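Putative exported protein (Bordetella parapertussis, PDB 3OCJ) is of unknown function but has the fold of an S-adenosylmethionine-dependent methyltransferase and probably transfers methyl groups to a substrate not yet identified. Local coordinates at residues A[73-78]-A[103-108]; A[288-291]-A[296-299]. All coordinates share one frame; numbering follows the deposited sequence.

Contact 1 (A[73-78]-A[103-108]); sequences RLVTHQ and ERHGHF
Val-75 of helix 68-76 meets His-105 of helix 96-115 mainly through a CH-pi contact. Val-75 was modelled in two conformers, and the methyl contacts described here hold for one of them. In it the methyl CG1 of Val-75 lies over one face of the imidazole of His-105, 3.6 Å from its centroid and displaced toward the rim. Both side chains reach across the gap in the same way: Val-75 CG1 (chi1 174°) and His-105 CG (chi1 -177°) are each turned opposite their own backbone N. A compact branched residue suits this position, where the CA atoms of Val-75 and His-105 are only 7.2 Å apart.

The second methyl makes a looser, non-polar contact with a charged group. Val-75 CG2 stands 4.0 Å from Arg-104 NH2, at the edge of the guanidinium and near its plane, and the two side chains cross at about a right angle. A bend at chi3 (55°) folds the arginine back over its own helix, where NE bonds to Thr-101 OG1 and NH1 lies above the middle of the Phe-108 ring, 3.5 Å from its plane.

The contact packs the N-terminal helical region on helix 96-115, which also lies against strands 221-226 and 298-302 of the methyltransferase sheet. The joint is apolar at Val-75, with Arg-102 NH2 to Leu-74 O as a polar tie nearby. Val-75 adds one methyl to the mostly apolar surround of the buried Arg-104 guanidinium, which may strengthen the polar and cation-pi interactions that hold it.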
loop_
_atom_site.group_PDB
_atom_site.type_symbol
_atom_site.label_atom_id
_atom_site.label_comp_id
_atom_site.label_asym_id
_atom_site.label_seq_id
_atom_site.Cartn_x
_atom_site.Cartn_y
_atom_site.Cartn_z
ATOM N N ARG A 73 5.759 3.877 -8.051
ATOM C CA ARG A 73 7.188 4.094 -8.237
ATOM C C ARG A 73 7.988 3.362 -7.162
ATOM O O ARG A 73 9.048 2.798 -7.429
ATOM C CB ARG A 73 7.507 5.596 -8.279
ATOM C CG ARG A 73 6.879 6.311 -9.469
ATOM C CD ARG A 73 7.128 7.823 -9.452
ATOM N NE ARG A 73 8.532 8.148 -9.674
ATOM C CZ ARG A 73 8.972 9.357 -9.999
ATOM N NH1 ARG A 73 8.115 10.359 -10.139
ATOM N NH2 ARG A 73 10.269 9.566 -10.181
ATOM N N LEU A 74 7.464 3.348 -5.945
ATOM C CA LEU A 74 8.124 2.648 -4.863
ATOM C C LEU A 74 8.050 1.133 -5.050
ATOM O O LEU A 74 9.068 0.434 -4.975
ATOM C CB LEU A 74 7.514 3.052 -3.520
ATOM C CG LEU A 74 8.202 2.507 -2.268
ATOM C CD1 LEU A 74 9.639 2.983 -2.178
ATOM C CD2 LEU A 74 7.416 2.916 -1.039
ATOM N N VAL A 75 6.850 0.630 -5.314
ATOM C CA VAL A 75 6.653 -0.810 -5.379
ATOM C C VAL A 75 7.350 -1.471 -6.571
ATOM O O VAL A 75 7.874 -2.573 -6.449
ATOM C CB VAL A 75 5.155 -1.185 -5.355
ATOM C CG1 VAL A 75 4.995 -2.669 -5.569
ATOM C CG2 VAL A 75 4.530 -0.782 -4.030
ATOM N N THR A 76 7.376 -0.792 -7.714
ATOM C CA THR A 76 7.968 -1.363 -8.918
ATOM C C THR A 76 9.461 -1.053 -9.084
ATOM O O THR A 76 10.098 -1.516 -10.033
ATOM C CB THR A 76 7.216 -0.934 -10.191
ATOM O OG1 THR A 76 7.379 0.471 -10.405
ATOM C CG2 THR A 76 5.731 -1.249 -10.062
ATOM N N HIS A 77 10.008 -0.270 -8.161
ATOM C CA HIS A 77 11.441 0.018 -8.176
ATOM C C HIS A 77 12.272 -1.265 -8.247
ATOM O O HIS A 77 12.117 -2.173 -7.432
ATOM C CB HIS A 77 11.847 0.841 -6.948
ATOM C CG HIS A 77 13.328 1.039 -6.817
ATOM N ND1 HIS A 77 14.029 1.944 -7.581
ATOM C CD2 HIS A 77 14.235 0.440 -6.010
ATOM C CE1 HIS A 77 15.310 1.889 -7.258
ATOM N NE2 HIS A 77 15.460 0.994 -6.300
ATOM N N GLN A 78 13.165 -1.331 -9.225
ATOM C CA GLN A 78 14.102 -2.441 -9.322
ATOM C C GLN A 78 15.379 -2.075 -8.574
ATOM O O GLN A 78 16.010 -1.069 -8.876
ATOM C CB GLN A 78 14.398 -2.749 -10.789
ATOM C CG GLN A 78 13.157 -3.102 -11.601
ATOM C CD GLN A 78 13.484 -3.608 -12.993
ATOM O OE1 GLN A 78 14.607 -4.037 -13.263
ATOM N NE2 GLN A 78 12.500 -3.563 -13.885
ATOM N N GLU A 103 7.400 -7.637 -1.663
ATOM C CA GLU A 103 7.058 -9.054 -1.581
ATOM C C GLU A 103 5.553 -9.225 -1.730
ATOM O O GLU A 103 5.091 -10.096 -2.464
ATOM C CB GLU A 103 7.509 -9.647 -0.252
ATOM C CG GLU A 103 9.009 -9.788 -0.075
ATOM C CD GLU A 103 9.335 -10.316 1.298
ATOM O OE1 GLU A 103 9.017 -11.494 1.546
ATOM O OE2 GLU A 103 9.878 -9.553 2.114
ATOM N N ARG A 104 4.795 -8.388 -1.027
ATOM C CA ARG A 104 3.339 -8.405 -1.103
ATOM C C ARG A 104 2.867 -8.210 -2.543
ATOM O O ARG A 104 1.997 -8.928 -3.007
ATOM C CB ARG A 104 2.767 -7.327 -0.191
ATOM C CG ARG A 104 1.252 -7.143 -0.314
ATOM C CD ARG A 104 0.807 -5.689 0.010
ATOM N NE ARG A 104 1.522 -4.718 -0.830
ATOM C CZ ARG A 104 1.220 -4.451 -2.098
ATOM N NH1 ARG A 104 0.203 -5.052 -2.701
ATOM N NH2 ARG A 104 1.961 -3.574 -2.778
ATOM N N HIS A 105 3.436 -7.228 -3.239
ATOM C CA HIS A 105 3.133 -7.020 -4.653
ATOM C C HIS A 105 3.317 -8.296 -5.475
ATOM O O HIS A 105 2.506 -8.610 -6.354
ATOM C CB HIS A 105 4.027 -5.903 -5.194
ATOM C CG HIS A 105 3.760 -5.537 -6.618
ATOM N ND1 HIS A 105 2.618 -4.874 -7.015
ATOM C CD2 HIS A 105 4.511 -5.701 -7.730
ATOM C CE1 HIS A 105 2.670 -4.667 -8.320
ATOM N NE2 HIS A 105 3.808 -5.158 -8.777
ATOM N N GLY A 106 4.399 -9.023 -5.206
ATOM C CA GLY A 106 4.630 -10.295 -5.871
ATOM C C GLY A 106 3.548 -11.312 -5.559
ATOM O O GLY A 106 3.102 -12.055 -6.445
ATOM N N HIS A 107 3.130 -11.375 -4.296
ATOM C CA HIS A 107 2.072 -12.315 -3.926
ATOM C C HIS A 107 0.729 -11.937 -4.561
ATOM O O HIS A 107 -0.037 -12.814 -4.965
ATOM C CB HIS A 107 1.954 -12.459 -2.401
ATOM C CG HIS A 107 3.148 -13.103 -1.768
ATOM N ND1 HIS A 107 3.597 -14.356 -2.129
ATOM C CD2 HIS A 107 3.982 -12.670 -0.792
ATOM C CE1 HIS A 107 4.665 -14.660 -1.413
ATOM N NE2 HIS A 107 4.923 -13.653 -0.597
ATOM N N PHE A 108 0.445 -10.640 -4.643
ATOM C CA PHE A 108 -0.746 -10.178 -5.353
ATOM C C PHE A 108 -0.716 -10.660 -6.801
ATOM O O PHE A 108 -1.712 -11.144 -7.321
ATOM C CB PHE A 108 -0.835 -8.642 -5.339
ATOM C CG PHE A 108 -1.578 -8.065 -4.156
ATOM C CD1 PHE A 108 -1.277 -8.447 -2.853
ATOM C CD2 PHE A 108 -2.551 -7.100 -4.348
ATOM C CE1 PHE A 108 -1.948 -7.904 -1.766
ATOM C CE2 PHE A 108 -3.235 -6.557 -3.272
ATOM C CZ PHE A 108 -2.921 -6.949 -1.967
#

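Contact 2 (A[288-291]-A[296-299]); sequences FEDD and FPTV
Phe-296 and Asp-291 meet where the hairpin loop leads back toward strand 298-302: Phe-296 N donates to Asp-291 OD1 at 2.8 Å with an N-H...O angle of 160°, approaching from above the carboxylate plane. Asp-291 CG sits between its backbone N and carbonyl carbon (chi1 58°), which turns the acid toward the returning chain; OD2 takes Leu-295 N, so one short acidic side chain holds two successive amides. The ring of Phe-296 leads away to a cation-pi interaction with Arg-104.

Pro-297 has no N-H to offer, which suits a position just before strand pairing starts. The edge of its ring at CB and CG lies against Asp-290 OD1, with CB 3.3 Å from that oxygen, which is bonded to His-271 NE2; the ring also packs on His-271 and Phe-227.

Thr-298 forms the hydrogen-bonded antiparallel pair with Glu-289. Thr-298 N gives a nearly straight bond (172°) to Glu-289 O at 3.0 Å, and Glu-289 N answers to Thr-298 O at 2.8 Å. The hydroxyl earns its place by donating to a water 2.9 Å from Thr-298 OG1; this water in turn donates to the carbonyls of Glu-289 and Phe-296, bridging the strands.

Val-299 pairs with Phe-288 at the next, non-hydrogen-bonded position. Its methyl CG2 lies over the Phe-288 ring face, 4.0 Å from the centroid, and beta-branching favours the extended strand.

The antiparallel hairpin ends the seven-stranded methyltransferase sheet. Thr-298 faces Arg-104 and Phe-108 of helix 96-115, Phe-288 and Val-299 pack on helix 271-280, and Val-299 bonds through its backbone to Thr-225 of strand 221-226.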
loop_
_atom_site.group_PDB
_atom_site.type_symbol
_atom_site.label_atom_id
_atom_site.label_comp_id
_atom_site.label_asym_id
_atom_site.label_seq_id
_atom_site.Cartn_x
_atom_site.Cartn_y
_atom_site.Cartn_z
ATOM N N PHE A 288 -3.670 -17.057 3.473
ATOM C CA PHE A 288 -2.722 -15.972 3.687
ATOM C C PHE A 288 -1.412 -16.285 2.974
ATOM O O PHE A 288 -0.908 -17.417 3.023
ATOM C CB PHE A 288 -2.470 -15.746 5.184
ATOM C CG PHE A 288 -3.673 -15.240 5.935
ATOM C CD1 PHE A 288 -3.946 -13.881 6.022
ATOM C CD2 PHE A 288 -4.528 -16.120 6.578
ATOM C CE1 PHE A 288 -5.043 -13.418 6.720
ATOM C CE2 PHE A 288 -5.633 -15.659 7.277
ATOM C CZ PHE A 288 -5.891 -14.295 7.342
ATOM N N GLU A 289 -0.857 -15.291 2.297
ATOM C CA GLU A 289 0.460 -15.398 1.683
ATOM C C GLU A 289 1.367 -14.410 2.388
ATOM O O GLU A 289 1.318 -13.193 2.130
ATOM C CB GLU A 289 0.394 -15.116 0.174
ATOM C CG GLU A 289 -0.386 -16.179 -0.607
ATOM C CD GLU A 289 0.383 -17.494 -0.752
ATOM O OE1 GLU A 289 1.600 -17.517 -0.498
ATOM O OE2 GLU A 289 -0.240 -18.510 -1.137
ATOM N N ASP A 290 2.171 -14.920 3.312
ATOM C CA ASP A 290 3.005 -14.060 4.138
ATOM C C ASP A 290 4.303 -13.679 3.447
ATOM O O ASP A 290 4.956 -14.517 2.817
ATOM C CB ASP A 290 3.363 -14.752 5.453
ATOM C CG ASP A 290 2.196 -14.848 6.418
ATOM O OD1 ASP A 290 1.196 -14.123 6.251
ATOM O OD2 ASP A 290 2.298 -15.648 7.386
ATOM N N ASP A 291 4.697 -12.421 3.596
ATOM C CA ASP A 291 6.057 -12.033 3.258
ATOM C C ASP A 291 7.007 -12.669 4.280
ATOM O O ASP A 291 6.576 -13.183 5.322
ATOM C CB ASP A 291 6.183 -10.505 3.282
ATOM C CG ASP A 291 5.811 -9.917 4.638
ATOM O OD1 ASP A 291 4.647 -10.114 5.065
ATOM O OD2 ASP A 291 6.664 -9.266 5.277
ATOM N N PHE A 296 3.621 -7.698 6.139
ATOM C CA PHE A 296 2.597 -7.211 5.218
ATOM C C PHE A 296 1.983 -8.380 4.454
ATOM O O PHE A 296 2.164 -8.496 3.237
ATOM C CB PHE A 296 3.224 -6.204 4.239
ATOM C CG PHE A 296 2.266 -5.154 3.693
ATOM C CD1 PHE A 296 0.882 -5.261 3.813
ATOM C CD2 PHE A 296 2.798 -4.036 3.059
ATOM C CE1 PHE A 296 0.038 -4.246 3.296
ATOM C CE2 PHE A 296 1.981 -3.036 2.541
ATOM C CZ PHE A 296 0.600 -3.136 2.669
ATOM N N PRO A 297 1.222 -9.235 5.154
ATOM C CA PRO A 297 0.636 -10.384 4.464
ATOM C C PRO A 297 -0.414 -10.000 3.434
ATOM O O PRO A 297 -1.087 -8.965 3.515
ATOM C CB PRO A 297 -0.032 -11.182 5.591
ATOM C CG PRO A 297 0.635 -10.723 6.866
ATOM C CD PRO A 297 0.986 -9.269 6.610
ATOM N N THR A 298 -0.550 -10.899 2.466
ATOM C CA THR A 298 -1.602 -10.886 1.467
ATOM C C THR A 298 -2.639 -11.895 1.928
ATOM O O THR A 298 -2.288 -12.934 2.498
ATOM C CB THR A 298 -1.008 -11.292 0.121
ATOM O OG1 THR A 298 -0.064 -10.297 -0.295
ATOM C CG2 THR A 298 -2.065 -11.497 -0.973
ATOM N N VAL A 299 -3.908 -11.599 1.696
ATOM C CA VAL A 299 -4.966 -12.556 1.974
ATOM C C VAL A 299 -5.883 -12.701 0.768
ATOM O O VAL A 299 -6.282 -11.705 0.144
ATOM C CB VAL A 299 -5.761 -12.184 3.247
ATOM C CG1 VAL A 299 -6.386 -10.769 3.137
ATOM C CG2 VAL A 299 -6.835 -13.235 3.551
HETATM O O HOH W 1 2.402 -10.530 1.236
#

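Overall arrangement
Helix 96-115 connects the two contacts, whose centres are 13 Å apart: it receives helix 68-76 in contact 1 and the hairpin of contact 2. Thr-298 OG1 packs 3.4 Å from Phe-108 CD1 and equally close to Arg-104 CG, while Glu-103 OE1 accepts a hydrogen bond from Arg-292 N in the hairpin loop. Arg-104 belongs to both environments, meeting Val-75 in contact 1 and Phe-296 of contact 2. A bound palmitic acid lies near this junction, touching Leu-74, with its nearest approach about 4 Å from the Phe-296 side chain and about 6 Å from that of Arg-104. The helical region and the methyltransferase sheet thus meet beside the lipid.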